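Local coordinates for intracellular protein transport protein USO1 (Saccharomyces cerevisiae S288c, PDB 6LSU) that tethers vesicles as a coiled-coil homodimer with globular heads and is required for protein transport from the ER to the Golgi complex, at residues I402-Y414 with T423-F435. Numbering follows the deposited sequence.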
loop_
_atom_site.group_PDB
_atom_site.type_symbol
_atom_site.label_atom_id
_atom_site.label_comp_id
_atom_site.label_asym_id
_atom_site.label_seq_id
_atom_site.Cartn_x
_atom_site.Cartn_y
_atom_site.Cartn_z
ATOM N N ILE A 402 27.230 4.786 -3.788
ATOM C CA ILE A 402 26.909 3.334 -3.904
ATOM C C ILE A 402 25.755 3.189 -4.873
ATOM O O ILE A 402 24.802 3.958 -4.839
ATOM C CB ILE A 402 26.617 2.708 -2.533
ATOM C CG1 ILE A 402 27.820 2.863 -1.588
ATOM C CG2 ILE A 402 26.228 1.261 -2.694
ATOM C CD1 ILE A 402 27.784 4.110 -0.747
ATOM N N PRO A 403 25.825 2.194 -5.772
ATOM C CA PRO A 403 24.709 1.860 -6.644
ATOM C C PRO A 403 23.486 1.420 -5.838
ATOM O O PRO A 403 23.616 0.654 -4.917
ATOM C CB PRO A 403 25.204 0.720 -7.509
ATOM C CG PRO A 403 26.676 0.771 -7.383
ATOM C CD PRO A 403 26.975 1.330 -6.005
ATOM N N VAL A 404 22.324 1.976 -6.211
ATOM C CA VAL A 404 21.000 1.677 -5.580
ATOM C C VAL A 404 20.781 0.155 -5.601
ATOM O O VAL A 404 20.447 -0.432 -4.595
ATOM C CB VAL A 404 19.927 2.527 -6.267
ATOM C CG1 VAL A 404 18.650 1.785 -6.633
ATOM C CG2 VAL A 404 19.624 3.725 -5.396
ATOM N N VAL A 405 21.132 -0.533 -6.657
ATOM C CA VAL A 405 20.814 -1.991 -6.708
ATOM C C VAL A 405 21.586 -2.717 -5.591
ATOM O O VAL A 405 21.004 -3.576 -4.939
ATOM C CB VAL A 405 21.076 -2.577 -8.092
ATOM C CG1 VAL A 405 20.919 -4.080 -8.094
ATOM C CG2 VAL A 405 20.150 -1.936 -9.091
ATOM N N SER A 406 22.870 -2.402 -5.412
ATOM C CA SER A 406 23.703 -2.897 -4.282
ATOM C C SER A 406 23.010 -2.647 -2.925
ATOM O O SER A 406 22.837 -3.638 -2.170
ATOM C CB SER A 406 25.092 -2.265 -4.351
ATOM O OG SER A 406 25.768 -2.779 -5.492
ATOM N N ILE A 407 22.563 -1.423 -2.620
ATOM C CA ILE A 407 21.863 -1.128 -1.324
ATOM C C ILE A 407 20.628 -2.023 -1.176
ATOM O O ILE A 407 20.342 -2.451 -0.129
ATOM C CB ILE A 407 21.475 0.342 -1.179
ATOM C CG1 ILE A 407 22.677 1.257 -1.396
ATOM C CG2 ILE A 407 20.847 0.606 0.199
ATOM C CD1 ILE A 407 22.356 2.658 -1.113
ATOM N N LEU A 408 19.871 -2.245 -2.228
ATOM C CA LEU A 408 18.659 -3.070 -2.134
ATOM C C LEU A 408 19.063 -4.472 -1.658
ATOM O O LEU A 408 18.483 -4.970 -0.730
ATOM C CB LEU A 408 17.949 -3.106 -3.489
ATOM C CG LEU A 408 17.263 -1.800 -3.863
ATOM C CD1 LEU A 408 16.601 -1.936 -5.219
ATOM C CD2 LEU A 408 16.194 -1.388 -2.859
ATOM N N ILE A 409 20.045 -5.052 -2.317
ATOM C CA ILE A 409 20.493 -6.446 -2.069
ATOM C C ILE A 409 21.052 -6.514 -0.664
ATOM O O ILE A 409 20.733 -7.432 0.063
ATOM C CB ILE A 409 21.509 -6.866 -3.130
ATOM C CG1 ILE A 409 20.795 -6.981 -4.487
ATOM C CG2 ILE A 409 22.141 -8.180 -2.703
ATOM C CD1 ILE A 409 21.713 -7.254 -5.667
ATOM N N ASN A 410 21.765 -5.474 -0.277
ATOM C CA ASN A 410 22.355 -5.438 1.057
ATOM C C ASN A 410 21.225 -5.376 2.083
ATOM O O ASN A 410 21.289 -6.093 3.088
ATOM C CB ASN A 410 23.304 -4.255 1.123
ATOM C CG ASN A 410 23.819 -4.139 2.522
ATOM O OD1 ASN A 410 23.203 -3.465 3.339
ATOM N ND2 ASN A 410 24.849 -4.915 2.772
ATOM N N TRP A 411 20.250 -4.516 1.878
ATOM C CA TRP A 411 19.183 -4.282 2.878
ATOM C C TRP A 411 18.343 -5.533 2.962
ATOM O O TRP A 411 18.121 -6.015 4.106
ATOM C CB TRP A 411 18.318 -3.076 2.524
ATOM C CG TRP A 411 18.924 -1.799 2.988
ATOM C CD1 TRP A 411 20.226 -1.566 3.282
ATOM C CD2 TRP A 411 18.243 -0.555 3.167
ATOM N NE1 TRP A 411 20.408 -0.256 3.638
ATOM C CE2 TRP A 411 19.198 0.372 3.612
ATOM C CE3 TRP A 411 16.919 -0.155 3.030
ATOM C CZ2 TRP A 411 18.879 1.691 3.865
ATOM C CZ3 TRP A 411 16.599 1.146 3.314
ATOM C CH2 TRP A 411 17.566 2.055 3.723
ATOM N N MET A 412 17.980 -6.051 1.783
ATOM C CA MET A 412 17.195 -7.295 1.664
ATOM C C MET A 412 17.843 -8.397 2.525
ATOM O O MET A 412 17.064 -9.104 3.255
ATOM C CB MET A 412 17.088 -7.757 0.205
ATOM C CG MET A 412 16.013 -8.773 0.070
ATOM S SD MET A 412 15.843 -9.396 -1.588
ATOM C CE MET A 412 17.557 -9.727 -1.928
ATOM N N LEU A 413 19.169 -8.588 2.403
ATOM C CA LEU A 413 19.894 -9.796 2.915
ATOM C C LEU A 413 20.313 -9.590 4.369
ATOM O O LEU A 413 19.969 -10.475 5.175
ATOM C CB LEU A 413 21.164 -10.067 2.097
ATOM C CG LEU A 413 20.943 -10.490 0.657
ATOM C CD1 LEU A 413 22.251 -10.732 -0.047
ATOM C CD2 LEU A 413 20.079 -11.727 0.595
ATOM N N TYR A 414 21.024 -8.483 4.668
ATOM C CA TYR A 414 21.762 -8.293 5.935
ATOM C C TYR A 414 21.164 -7.201 6.828
ATOM O O TYR A 414 21.855 -6.825 7.825
ATOM C CB TYR A 414 23.239 -7.960 5.676
ATOM C CG TYR A 414 23.941 -8.916 4.753
ATOM C CD1 TYR A 414 24.359 -10.175 5.168
ATOM C CD2 TYR A 414 24.165 -8.550 3.428
ATOM C CE1 TYR A 414 24.961 -11.062 4.276
ATOM C CE2 TYR A 414 24.769 -9.423 2.534
ATOM C CZ TYR A 414 25.155 -10.688 2.956
ATOM O OH TYR A 414 25.713 -11.542 2.048
ATOM N N THR A 423 10.354 -3.356 5.063
ATOM C CA THR A 423 11.406 -2.724 4.226
ATOM C C THR A 423 12.088 -3.818 3.413
ATOM O O THR A 423 12.129 -3.741 2.182
ATOM C CB THR A 423 12.388 -1.904 5.066
ATOM O OG1 THR A 423 11.795 -0.700 5.538
ATOM C CG2 THR A 423 13.643 -1.485 4.332
ATOM N N ARG A 424 12.584 -4.858 4.062
ATOM C CA ARG A 424 13.251 -6.006 3.385
ATOM C C ARG A 424 12.354 -6.605 2.309
ATOM O O ARG A 424 12.846 -6.994 1.238
ATOM C CB ARG A 424 13.662 -7.048 4.423
ATOM C CG ARG A 424 14.760 -6.528 5.347
ATOM C CD ARG A 424 15.139 -7.505 6.414
ATOM N NE ARG A 424 15.929 -8.545 5.792
ATOM C CZ ARG A 424 16.167 -9.755 6.299
ATOM N NH1 ARG A 424 15.679 -10.099 7.478
ATOM N NH2 ARG A 424 16.935 -10.595 5.636
ATOM N N VAL A 425 11.063 -6.714 2.493
ATOM C CA VAL A 425 10.288 -7.365 1.383
ATOM C C VAL A 425 10.010 -6.318 0.298
ATOM O O VAL A 425 10.136 -6.655 -0.856
ATOM C CB VAL A 425 9.049 -8.135 1.855
ATOM C CG1 VAL A 425 8.921 -8.123 3.353
ATOM C CG2 VAL A 425 7.785 -7.755 1.156
ATOM N N ALA A 426 9.840 -5.057 0.653
ATOM C CA ALA A 426 9.743 -3.937 -0.299
ATOM C C ALA A 426 11.009 -3.920 -1.184
ATOM O O ALA A 426 10.869 -3.752 -2.463
ATOM C CB ALA A 426 9.550 -2.654 0.484
ATOM N N CYS A 427 12.198 -4.064 -0.554
ATOM C CA CYS A 427 13.479 -4.153 -1.317
ATOM C C CYS A 427 13.371 -5.286 -2.361
ATOM O O CYS A 427 13.706 -5.108 -3.531
ATOM C CB CYS A 427 14.647 -4.379 -0.374
ATOM S SG CYS A 427 15.144 -2.840 0.457
ATOM N N SER A 428 12.859 -6.422 -1.946
ATOM C CA SER A 428 12.712 -7.613 -2.807
ATOM C C SER A 428 11.754 -7.277 -3.964
ATOM O O SER A 428 12.047 -7.588 -5.060
ATOM C CB SER A 428 12.221 -8.792 -1.995
ATOM O OG SER A 428 11.686 -9.820 -2.805
ATOM N N ARG A 429 10.645 -6.636 -3.686
ATOM C CA ARG A 429 9.636 -6.266 -4.703
ATOM C C ARG A 429 10.201 -5.213 -5.682
ATOM O O ARG A 429 9.886 -5.328 -6.880
ATOM C CB ARG A 429 8.380 -5.766 -3.999
ATOM C CG ARG A 429 7.732 -6.841 -3.141
ATOM C CD ARG A 429 6.661 -7.639 -3.846
ATOM N NE ARG A 429 5.623 -6.663 -4.105
ATOM C CZ ARG A 429 4.566 -6.426 -3.331
ATOM N NH1 ARG A 429 4.336 -7.165 -2.253
ATOM N NH2 ARG A 429 3.720 -5.463 -3.672
ATOM N N LEU A 430 11.046 -4.285 -5.221
ATOM C CA LEU A 430 11.627 -3.233 -6.084
ATOM C C LEU A 430 12.622 -3.883 -7.034
ATOM O O LEU A 430 12.514 -3.627 -8.250
ATOM C CB LEU A 430 12.286 -2.134 -5.235
ATOM C CG LEU A 430 13.022 -1.056 -6.012
ATOM C CD1 LEU A 430 12.209 -0.511 -7.169
ATOM C CD2 LEU A 430 13.432 0.061 -5.091
ATOM N N LEU A 431 13.490 -4.755 -6.495
ATOM C CA LEU A 431 14.436 -5.555 -7.301
ATOM C C LEU A 431 13.657 -6.327 -8.352
ATOM O O LEU A 431 14.190 -6.492 -9.513
ATOM C CB LEU A 431 15.205 -6.523 -6.382
ATOM C CG LEU A 431 16.453 -5.926 -5.737
ATOM C CD1 LEU A 431 16.922 -6.803 -4.597
ATOM C CD2 LEU A 431 17.569 -5.753 -6.751
ATOM N N LYS A 432 12.523 -6.912 -7.998
ATOM C CA LYS A 432 11.797 -7.733 -9.009
ATOM C C LYS A 432 11.202 -6.785 -10.066
ATOM O O LYS A 432 11.066 -7.200 -11.194
ATOM C CB LYS A 432 10.760 -8.600 -8.314
ATOM C CG LYS A 432 11.341 -9.680 -7.422
ATOM C CD LYS A 432 10.243 -10.591 -6.957
ATOM C CE LYS A 432 10.577 -11.394 -5.737
ATOM N NZ LYS A 432 9.391 -12.187 -5.375
ATOM N N ALA A 433 10.839 -5.555 -9.682
ATOM C CA ALA A 433 10.249 -4.550 -10.581
ATOM C C ALA A 433 11.364 -4.128 -11.560
ATOM O O ALA A 433 11.190 -4.056 -12.836
ATOM C CB ALA A 433 9.732 -3.389 -9.781
ATOM N N TYR A 434 12.553 -3.974 -11.019
ATOM C CA TYR A 434 13.737 -3.639 -11.813
ATOM C C TYR A 434 14.072 -4.690 -12.871
ATOM O O TYR A 434 14.454 -4.375 -14.033
ATOM C CB TYR A 434 14.870 -3.459 -10.845
ATOM C CG TYR A 434 16.220 -3.367 -11.472
ATOM C CD1 TYR A 434 16.581 -2.253 -12.192
ATOM C CD2 TYR A 434 17.183 -4.328 -11.204
ATOM C CE1 TYR A 434 17.868 -2.107 -12.674
ATOM C CE2 TYR A 434 18.484 -4.188 -11.663
ATOM C CZ TYR A 434 18.818 -3.074 -12.414
ATOM O OH TYR A 434 20.059 -2.911 -12.925
ATOM N N PHE A 435 13.965 -5.958 -12.532
ATOM C CA PHE A 435 14.373 -7.014 -13.479
ATOM C C PHE A 435 13.174 -7.398 -14.310
ATOM O O PHE A 435 13.402 -8.060 -15.366
ATOM C CB PHE A 435 14.857 -8.280 -12.763
ATOM C CG PHE A 435 16.193 -8.133 -12.106
ATOM C CD1 PHE A 435 17.316 -7.792 -12.836
ATOM C CD2 PHE A 435 16.345 -8.361 -10.752
ATOM C CE1 PHE A 435 18.545 -7.609 -12.206
ATOM C CE2 PHE A 435 17.570 -8.165 -10.119
ATOM C CZ PHE A 435 18.663 -7.796 -10.847
#
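Leu-431 of helix 423-435 fits as a knob among Val-405, Leu-408, Ile-409 and Met-412 of helix 404-414. In return, Met-412 sits among Arg-424, Cys-427, Ser-428 and Leu-431. The two helices form a roughly antiparallel hairpin within ARM repeat 7 of the Uso1 globular head. The segment axes come within 8.2 Å, with N-to-C directions 140° apart.

The tight part is central and apolar. Leu-408 CB lies 3.9 Å from Leu-431 CG. The two methyls of Leu-408 part: Leu-408 CD1 meets Leu-430 CD2 at 3.7 Å, and CD2 touches both Leu-430 CD2 and Cys-427 SG. The extended Met-412 chain lays SD against Ser-428 CB at 3.7 Å; the bend at chi3 (48°) then turns CE to Leu-431 CD1.

Arg-424 NE and NH2 each donate to Met-412 O at 2.8 Å, side-on. The oxygen lies near the guanidinium plane. NE stands above the carbonyl plane, whereas NH2 is tilted 17° from it. Two bonds thus hold one carbonyl in the last turn of helix 404-414, where the positive group probably suits the helix dipole.

Toward the two ends the contact thins, and Val-405 and Trp-411 are partly exposed, though their partners are buried. Val-405 CG2 makes a CH-pi contact over one face of Tyr-434, and Trp-411 CE3 meets Thr-423 CG2 at 3.8 Å.

Phe-376 of helix 370-376 packs on Leu-408 and Leu-430. Phe-519 of helix 514-528 touches Met-412 and Arg-424. Strand 399-403, which leads into helix 404-414, pairs antiparallel with strand 380-384.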